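Local coordinates for disulfide bond protein A (PDB 3BCI) that probably acts as a thiol:disulfide oxidoreductase of the DsbA type in bacterial oxidative protein folding, working through a redox-active cysteine pair, at residues D81-L86 / H106-L110; C23-L29 / T149-A153. All coordinates share one frame; numbering follows the deposited sequence.

Contact 1: D81-L86 / H106-L110; sequences DFQKQL and HIKQL
Phe82 reaches across from helix 79-88 and lays its ring obliquely against His106, Ile107 and Leu110: CE1 lies 3.8 Å from CB of His106, and CD1 comes 3.9 Å from CD1 of Leu110. With CG anti to the backbone N (chi1 -177°), the bond to CB does not point at the other helix, yet the far end of the ring comes nearer to it and reaches these three residues, a place suited to a large apolar group. The imidazole of His106 has a group over each face. Leu86 CD1 makes a CH-pi contact over one face, 4.3 Å from the ring centroid, while the amide NE2 of Gln109 lies above the opposite face. ND1 meets a water at the ring edge, near its plane, at 2.6 Å, and that water donates to the backbone O of Phe82, tying the ring to the neighbouring helix. These helices belong to the all-helical part that DsbA proteins carry inserted in their thioredoxin fold, and their packing here is apolar on one side and polar on the other. On the polar side, Gln109 NE2 gives Gln85 OE1 a weak bond of 3.3 Å, bent to 134° at the hydrogen. A second water donates to both Gln85 OE1 and the backbone O of His106; a third accepts from Gln85 NE2 and donates to the O of Gln109. An amide suits this border, offering donor and acceptor at once. Farther out, Ser68 and Val71 of helix 61-74 back Phe82, helix 114-125 covers Ile107, and Arg38 pairs with Asp81.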
loop_
_atom_site.group_PDB
_atom_site.type_symbol
_atom_site.label_atom_id
_atom_site.label_comp_id
_atom_site.label_asym_id
_atom_site.label_seq_id
_atom_site.Cartn_x
_atom_site.Cartn_y
_atom_site.Cartn_z
ATOM N N ASP A 81 -8.716 -2.552 2.856
ATOM C CA ASP A 81 -9.885 -2.076 2.124
ATOM C C ASP A 81 -9.529 -0.743 1.486
ATOM O O ASP A 81 -9.903 -0.463 0.348
ATOM C CB ASP A 81 -11.089 -1.866 3.048
ATOM C CG ASP A 81 -11.668 -3.162 3.562
ATOM O OD1 ASP A 81 -11.611 -4.182 2.843
ATOM O OD2 ASP A 81 -12.198 -3.153 4.688
ATOM N N PHE A 82 -8.812 0.083 2.241
ATOM C CA PHE A 82 -8.401 1.392 1.752
ATOM C C PHE A 82 -7.552 1.225 0.496
ATOM O O PHE A 82 -7.760 1.898 -0.511
ATOM C CB PHE A 82 -7.576 2.120 2.816
ATOM C CG PHE A 82 -7.168 3.507 2.410
ATOM C CD1 PHE A 82 -8.100 4.533 2.383
ATOM C CD2 PHE A 82 -5.864 3.770 1.999
ATOM C CE1 PHE A 82 -7.742 5.801 1.950
ATOM C CE2 PHE A 82 -5.494 5.035 1.563
ATOM C CZ PHE A 82 -6.437 6.054 1.538
ATOM N N GLN A 83 -6.592 0.314 0.575
ATOM C CA GLN A 83 -5.687 0.048 -0.525
ATOM C C GLN A 83 -6.459 -0.426 -1.754
ATOM O O GLN A 83 -6.276 0.094 -2.857
ATOM C CB GLN A 83 -4.664 -0.995 -0.072
ATOM C CG GLN A 83 -3.479 -1.161 -0.972
ATOM C CD GLN A 83 -2.315 -1.815 -0.258
ATOM O OE1 GLN A 83 -2.415 -2.949 0.209
ATOM N NE2 GLN A 83 -1.202 -1.094 -0.163
ATOM N N LYS A 84 -7.340 -1.398 -1.560
ATOM C CA LYS A 84 -8.134 -1.921 -2.666
ATOM C C LYS A 84 -8.979 -0.824 -3.303
ATOM O O LYS A 84 -8.989 -0.658 -4.524
ATOM C CB LYS A 84 -9.047 -3.048 -2.176
ATOM C CG LYS A 84 -9.999 -3.585 -3.244
ATOM C CD LYS A 84 -10.728 -4.825 -2.753
ATOM C CE LYS A 84 -11.637 -4.507 -1.579
ATOM N NZ LYS A 84 -11.946 -5.723 -0.777
ATOM N N GLN A 85 -9.688 -0.077 -2.462
ATOM C CA GLN A 85 -10.551 0.998 -2.931
ATOM C C GLN A 85 -9.785 2.128 -3.610
ATOM O O GLN A 85 -10.297 2.752 -4.541
ATOM C CB GLN A 85 -11.387 1.544 -1.767
ATOM C CG GLN A 85 -12.499 0.594 -1.318
ATOM C CD GLN A 85 -13.215 1.063 -0.058
ATOM O OE1 GLN A 85 -13.557 2.240 0.077
ATOM N NE2 GLN A 85 -13.457 0.135 0.866
ATOM N N LEU A 86 -8.563 2.395 -3.159
ATOM C CA LEU A 86 -7.778 3.461 -3.773
ATOM C C LEU A 86 -7.280 3.029 -5.157
ATOM O O LEU A 86 -7.363 3.796 -6.116
ATOM C CB LEU A 86 -6.598 3.857 -2.876
ATOM C CG LEU A 86 -5.792 5.085 -3.333
ATOM C CD1 LEU A 86 -6.727 6.269 -3.545
ATOM C CD2 LEU A 86 -4.742 5.436 -2.284
ATOM N N HIS A 106 -11.903 9.123 0.274
ATOM C CA HIS A 106 -11.646 7.701 0.462
ATOM C C HIS A 106 -11.510 7.330 1.935
ATOM O O HIS A 106 -11.960 6.265 2.362
ATOM C CB HIS A 106 -10.405 7.295 -0.329
ATOM C CG HIS A 106 -10.689 7.027 -1.774
ATOM N ND1 HIS A 106 -10.451 5.804 -2.363
ATOM C CD2 HIS A 106 -11.248 7.806 -2.730
ATOM C CE1 HIS A 106 -10.853 5.840 -3.623
ATOM N NE2 HIS A 106 -11.339 7.042 -3.870
ATOM N N ILE A 107 -10.908 8.212 2.723
ATOM C CA ILE A 107 -10.761 7.945 4.147
ATOM C C ILE A 107 -12.150 7.882 4.792
ATOM O O ILE A 107 -12.427 7.010 5.615
ATOM C CB ILE A 107 -9.907 9.039 4.833
ATOM C CG1 ILE A 107 -8.471 8.976 4.294
ATOM C CG2 ILE A 107 -9.915 8.844 6.353
ATOM C CD1 ILE A 107 -7.595 10.153 4.692
ATOM N N LYS A 108 -13.030 8.798 4.404
ATOM C CA LYS A 108 -14.378 8.815 4.962
ATOM C C LYS A 108 -15.185 7.594 4.517
ATOM O O LYS A 108 -16.103 7.163 5.214
ATOM C CB LYS A 108 -15.100 10.109 4.566
ATOM C CG LYS A 108 -14.467 11.362 5.168
ATOM C CD LYS A 108 -15.219 12.624 4.782
ATOM C CE LYS A 108 -14.593 13.849 5.429
ATOM N NZ LYS A 108 -15.293 15.098 5.019
ATOM N N GLN A 109 -14.840 7.036 3.360
ATOM C CA GLN A 109 -15.536 5.851 2.852
ATOM C C GLN A 109 -15.266 4.631 3.724
ATOM O O GLN A 109 -15.945 3.613 3.599
ATOM C CB GLN A 109 -15.105 5.533 1.416
ATOM C CG GLN A 109 -15.695 6.447 0.361
ATOM C CD GLN A 109 -15.127 6.182 -1.023
ATOM O OE1 GLN A 109 -15.472 6.866 -1.985
ATOM N NE2 GLN A 109 -14.251 5.188 -1.129
ATOM N N LEU A 110 -14.264 4.722 4.595
ATOM C CA LEU A 110 -13.942 3.605 5.482
ATOM C C LEU A 110 -14.949 3.528 6.633
ATOM O O LEU A 110 -15.094 2.491 7.285
ATOM C CB LEU A 110 -12.527 3.763 6.041
ATOM C CG LEU A 110 -11.387 3.767 5.017
ATOM C CD1 LEU A 110 -10.057 3.958 5.731
ATOM C CD2 LEU A 110 -11.391 2.460 4.239
HETATM O O HOH W 1 -9.400 4.030 -0.714
HETATM O O HOH W 2 -11.626 3.810 1.134
HETATM O O HOH W 3 -15.430 0.681 3.244
#

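Contact 2: C23-L29 / T149-A153; sequences CPYCKEL and TTPTA
The cis-proline loop of the thioredoxin fold meets the CxxC active-site motif here: Pro151, preceded by a cis peptide bond, faces Cys23 and Cys26 at the start of helix 24-42. Its ring is the centre of the contact. CB of Pro151 sits 3.6 Å from SG of Cys26, while CD approaches CB of Tyr25 at 3.5 Å, and the ring of that tyrosine leads away from the loop. Deeper along the helix, Leu29 CD1 packs 3.8 Å from Pro151 CB; with CG anti to its backbone N (chi1 -178°), the leucine extends past the proline in the opposite direction and continues inward to Val17 of the central sheet. The apolar carbons of the proline ring suit a place beside sulfur and leucine, and the cis peptide bond sets the turn of the chain before it. Cys23 takes the N-cap position, its SG accepting a weak bond from Cys26 N at 3.5 Å. Thr150 OG1 lies 4.4 Å from SG of Cys23. Both cysteines have two conformers, and all these sulfur contacts hold for one. A Cys23-Cys26 disulfide is known for this protein, but in this conformer Cys23 SG and Cys26 SG are 3.2 Å apart and unbonded. The packing is van der Waals: Pro151 offers CB and CD to Cys26 SG, so the loop borders that sulfur with carbon and gives it no hydrogen bond in this conformer.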
loop_
_atom_site.group_PDB
_atom_site.type_symbol
_atom_site.label_atom_id
_atom_site.label_comp_id
_atom_site.label_asym_id
_atom_site.label_seq_id
_atom_site.Cartn_x
_atom_site.Cartn_y
_atom_site.Cartn_z
ATOM N N CYS A 23 0.465 3.433 -10.274
ATOM C CA CYS A 23 0.970 2.446 -11.211
ATOM C C CYS A 23 -0.084 1.450 -11.674
ATOM O O CYS A 23 -0.682 0.724 -10.874
ATOM C CB CYS A 23 2.156 1.716 -10.594
ATOM S SG CYS A 23 2.793 0.378 -11.578
ATOM N N PRO A 24 -0.317 1.402 -12.991
ATOM C CA PRO A 24 -1.305 0.500 -13.593
ATOM C C PRO A 24 -1.105 -0.970 -13.290
ATOM O O PRO A 24 -2.066 -1.674 -12.984
ATOM C CB PRO A 24 -1.193 0.805 -15.090
ATOM C CG PRO A 24 -0.739 2.239 -15.113
ATOM C CD PRO A 24 0.301 2.252 -14.026
ATOM N N TYR A 25 0.136 -1.436 -13.378
ATOM C CA TYR A 25 0.423 -2.839 -13.112
ATOM C C TYR A 25 0.268 -3.179 -11.639
ATOM O O TYR A 25 -0.067 -4.303 -11.285
ATOM C CB TYR A 25 1.834 -3.203 -13.593
ATOM C CG TYR A 25 1.952 -3.323 -15.103
ATOM C CD1 TYR A 25 0.849 -3.097 -15.929
ATOM C CD2 TYR A 25 3.166 -3.654 -15.704
ATOM C CE1 TYR A 25 0.950 -3.200 -17.314
ATOM C CE2 TYR A 25 3.279 -3.758 -17.088
ATOM C CZ TYR A 25 2.168 -3.532 -17.886
ATOM O OH TYR A 25 2.276 -3.641 -19.254
ATOM N N CYS A 26 0.517 -2.193 -10.775
ATOM C CA CYS A 26 0.371 -2.387 -9.333
ATOM C C CYS A 26 -1.117 -2.582 -9.020
ATOM O O CYS A 26 -1.490 -3.322 -8.108
ATOM C CB CYS A 26 0.916 -1.173 -8.572
ATOM S SG CYS A 26 2.697 -0.986 -8.673
ATOM N N LYS A 27 -1.963 -1.920 -9.798
ATOM C CA LYS A 27 -3.412 -2.024 -9.624
ATOM C C LYS A 27 -3.811 -3.458 -9.985
ATOM O O LYS A 27 -4.667 -4.064 -9.338
ATOM C CB LYS A 27 -4.107 -1.020 -10.556
ATOM C CG LYS A 27 -5.622 -1.128 -10.646
ATOM C CD LYS A 27 -6.169 -0.017 -11.550
ATOM C CE LYS A 27 -7.677 -0.077 -11.693
ATOM N NZ LYS A 27 -8.125 -1.259 -12.481
ATOM N N GLU A 28 -3.172 -3.997 -11.021
ATOM C CA GLU A 28 -3.430 -5.360 -11.469
ATOM C C GLU A 28 -3.044 -6.367 -10.406
ATOM O O GLU A 28 -3.765 -7.333 -10.169
ATOM C CB GLU A 28 -2.636 -5.659 -12.735
ATOM C CG GLU A 28 -3.412 -5.481 -14.006
ATOM C CD GLU A 28 -2.540 -5.663 -15.233
ATOM O OE1 GLU A 28 -1.759 -6.627 -15.282
ATOM O OE2 GLU A 28 -2.636 -4.844 -16.161
ATOM N N LEU A 29 -1.892 -6.154 -9.778
ATOM C CA LEU A 29 -1.448 -7.063 -8.730
ATOM C C LEU A 29 -2.485 -7.064 -7.608
ATOM O O LEU A 29 -2.898 -8.120 -7.129
ATOM C CB LEU A 29 -0.077 -6.631 -8.199
ATOM C CG LEU A 29 0.584 -7.487 -7.108
ATOM C CD1 LEU A 29 2.085 -7.223 -7.107
ATOM C CD2 LEU A 29 -0.017 -7.175 -5.733
ATOM N N THR A 149 12.315 -2.344 -10.776
ATOM C CA THR A 149 10.973 -2.388 -11.336
ATOM C C THR A 149 9.849 -2.581 -10.326
ATOM O O THR A 149 10.040 -3.143 -9.249
ATOM C CB THR A 149 10.858 -3.512 -12.379
ATOM O OG1 THR A 149 11.325 -4.740 -11.807
ATOM C CG2 THR A 149 11.678 -3.180 -13.613
ATOM N N THR A 150 8.671 -2.101 -10.701
ATOM C CA THR A 150 7.479 -2.231 -9.879
ATOM C C THR A 150 6.361 -2.613 -10.834
ATOM O O THR A 150 6.342 -2.173 -11.977
ATOM C CB THR A 150 7.108 -0.903 -9.190
ATOM O OG1 THR A 150 6.904 0.110 -10.179
ATOM C CG2 THR A 150 8.211 -0.466 -8.242
ATOM N N PRO A 151 5.427 -3.458 -10.386
ATOM C CA PRO A 151 5.433 -4.025 -9.037
ATOM C C PRO A 151 6.336 -5.249 -8.906
ATOM O O PRO A 151 6.540 -5.986 -9.866
ATOM C CB PRO A 151 3.971 -4.392 -8.824
ATOM C CG PRO A 151 3.562 -4.852 -10.202
ATOM C CD PRO A 151 4.173 -3.786 -11.091
ATOM N N THR A 152 6.889 -5.443 -7.715
ATOM C CA THR A 152 7.729 -6.600 -7.432
ATOM C C THR A 152 7.408 -7.010 -6.005
ATOM O O THR A 152 7.094 -6.165 -5.168
ATOM C CB THR A 152 9.247 -6.287 -7.564
ATOM O OG1 THR A 152 9.556 -5.051 -6.906
ATOM C CG2 THR A 152 9.647 -6.207 -9.032
ATOM N N ALA A 153 7.460 -8.309 -5.735
ATOM C CA ALA A 153 7.155 -8.807 -4.403
ATOM C C ALA A 153 8.219 -9.767 -3.914
ATOM O O ALA A 153 8.838 -10.476 -4.702
ATOM C CB ALA A 153 5.785 -9.488 -4.407
#

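Contact 1 and contact 2 lie in different parts of one family fold, their centres about 18 Å apart and their nearest atoms about 7 Å. Contact 2 joins a helix to the loop leading into a strand of the central sheet; contact 1 joins two helices of the insertion, enclosed in sequence by the loop that contact 2 closes. Contact 2 is the more buried of the two and made by van der Waals packing, chiefly round Pro151, whereas 81-86 with 106-110 is only partly buried and mixes a greasy side with waters and amides. The two regions are connected by helix 79-88, which bears 81-86 and whose Phe87 touches Cys26 and Lys27.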